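Long-range contact in transcriptional repressor (Vibrio fischeri, PDB 3KV1), which is a putative DNA-binding repressor of the SorC family whose domain in this structure probably binds a sugar-type effector: residues Arg24-Leu29 / Ile246-Thr251. Sequence-based numbering, arbitrary orientation.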
# COMPACT_ATOMS: atom_id res chain seq x y z
N ARG A 24 -22.68 12.48 -18.21
CA ARG A 24 -21.96 12.30 -19.47
C ARG A 24 -22.06 10.85 -19.90
O ARG A 24 -22.27 9.96 -19.07
CB ARG A 24 -20.45 12.62 -19.31
CG ARG A 24 -20.06 14.09 -19.25
CD ARG A 24 -20.32 14.82 -20.58
NE ARG A 24 -19.40 14.49 -21.65
CZ ARG A 24 -18.16 14.98 -21.77
NH1 ARG A 24 -17.68 15.83 -20.86
NH2 ARG A 24 -17.41 14.62 -22.81
N ALA A 25 -21.90 10.63 -21.20
CA ALA A 25 -21.66 9.30 -21.73
C ALA A 25 -20.51 9.47 -22.71
O ALA A 25 -20.52 10.40 -23.55
CB ALA A 25 -22.91 8.76 -22.41
N LEU A 26 -19.48 8.65 -22.55
CA LEU A 26 -18.29 8.70 -23.39
C LEU A 26 -18.31 7.39 -24.23
O LEU A 26 -18.06 6.31 -23.68
CB LEU A 26 -17.05 8.74 -22.50
CG LEU A 26 -17.08 9.89 -21.45
CD1 LEU A 26 -15.82 9.84 -20.59
CD2 LEU A 26 -17.14 11.21 -22.21
N ILE A 27 -18.56 7.50 -25.53
CA ILE A 27 -18.75 6.30 -26.34
C ILE A 27 -17.65 6.12 -27.38
O ILE A 27 -17.40 7.00 -28.20
CB ILE A 27 -20.13 6.35 -27.05
CG1 ILE A 27 -21.25 6.41 -26.01
CG2 ILE A 27 -20.32 5.16 -28.00
CD1 ILE A 27 -21.22 5.26 -25.03
N SER A 28 -17.00 4.96 -27.33
CA SER A 28 -15.91 4.66 -28.25
C SER A 28 -16.41 3.74 -29.37
O SER A 28 -17.31 2.91 -29.18
CB SER A 28 -14.73 4.02 -27.49
OG SER A 28 -15.07 2.74 -27.01
N LEU A 29 -15.83 3.89 -30.56
CA LEU A 29 -16.21 3.04 -31.68
C LEU A 29 -15.84 1.59 -31.37
O LEU A 29 -14.90 1.32 -30.62
CB LEU A 29 -15.50 3.49 -32.95
CG LEU A 29 -15.90 4.91 -33.38
CD1 LEU A 29 -15.10 5.34 -34.58
CD2 LEU A 29 -17.40 4.96 -33.68
N ILE A 246 -24.16 5.83 -11.04
CA ILE A 246 -23.20 6.21 -12.08
C ILE A 246 -23.47 7.60 -12.63
O ILE A 246 -24.63 7.93 -12.93
CB ILE A 246 -23.22 5.20 -13.21
CG1 ILE A 246 -22.76 3.85 -12.67
CG2 ILE A 246 -22.27 5.64 -14.34
CD1 ILE A 246 -22.86 2.75 -13.72
N ASP A 247 -22.42 8.41 -12.72
CA ASP A 247 -22.57 9.74 -13.32
C ASP A 247 -22.00 9.84 -14.73
O ASP A 247 -22.54 10.57 -15.58
CB ASP A 247 -21.95 10.75 -12.39
CG ASP A 247 -22.53 10.64 -10.99
OD1 ASP A 247 -23.76 10.91 -10.87
OD2 ASP A 247 -21.80 10.24 -10.04
N VAL A 248 -20.89 9.15 -14.98
CA VAL A 248 -20.28 9.18 -16.30
C VAL A 248 -20.09 7.72 -16.77
O VAL A 248 -19.41 6.93 -16.10
CB VAL A 248 -18.92 9.86 -16.24
CG1 VAL A 248 -18.23 9.79 -17.60
CG2 VAL A 248 -19.04 11.33 -15.74
N LEU A 249 -20.70 7.37 -17.90
CA LEU A 249 -20.59 6.00 -18.39
C LEU A 249 -19.66 6.02 -19.58
O LEU A 249 -19.89 6.77 -20.52
CB LEU A 249 -21.95 5.47 -18.83
CG LEU A 249 -21.94 4.09 -19.47
CD1 LEU A 249 -21.58 3.06 -18.39
CD2 LEU A 249 -23.31 3.77 -20.11
N ALA A 250 -18.60 5.22 -19.56
CA ALA A 250 -17.70 5.14 -20.69
C ALA A 250 -17.78 3.70 -21.25
O ALA A 250 -17.54 2.75 -20.53
CB ALA A 250 -16.23 5.52 -20.24
N THR A 251 -18.06 3.55 -22.53
CA THR A 251 -18.31 2.22 -23.06
C THR A 251 -18.27 2.28 -24.59
O THR A 251 -17.91 3.30 -25.16
CB THR A 251 -19.67 1.62 -22.51
OG1 THR A 251 -19.77 0.22 -22.82
CG2 THR A 251 -20.90 2.34 -23.12
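The flat groups that meet here are backbone amides: N-H and C=O groups of Arg24, Leu26 and Ser28 face those of Asp247, Leu249 and Thr251. One face of the sheet carries Arg24, Leu26, Val248 and Ala250; the other carries Ala25, Ile27, Leu249 and Thr251. Strands 24-28 and 248-251 run parallel, their axes 4.6 Å apart, and Arg24 and Leu26 each bond to the residues flanking their opposite number, the pattern of a parallel pair. Leu26 is held at both ends: its N gives a nearly straight bond to Leu249 O (2.8 Å, 171° at the hydrogen), and its O accepts Thr251 N at 3.0 Å. Leu249 N, by contrast, reaches Arg24 O at 3.2 Å from 38° above the carbonyl plane. Arg24 N donates to Asp247 O in the carbonyl plane, at 3.3 Å the longest of the five backbone bonds. Thr251 O receives Ser28 N (2.9 Å) in its carbonyl plane. Several carbonyls also take a CA-H contact, as Leu26 O does from Ala250 CA.

On the Leu26 face, Val248 turns CG1 anti to its backbone N (chi1 176°), bringing that methyl against Leu26 CD1 at 3.8 Å, while both Val248 methyls lie near Arg24 CB. Leu26 CB meets Ala250 CB beside them, and helix 34-52 covers Val248 and Ala250. On the other face, Ile27 CD1 lies alongside Thr251 CG2 at 3.5 Å in one of the two Thr251 conformers. Ile27 also packs on Leu16, Val253 and Ala256; Thr251 OG1 bonds to Ala228 O.

The sheet places 248-252 between 24-28 and 223-227, consistent with a Rossmann-like alpha/beta core. Chemically, main-chain bonds satisfy amides and carbonyls along the mostly buried seam, between Leu26, Val248 and Ala250 on one face and Ala25, Ile27, Leu249 and the Thr251 methyl on the other, with Arg24 at the exposed end; the pairing sets N-terminal strand 24-28 beside 248-252, which runs on into C-terminal helix 253-264.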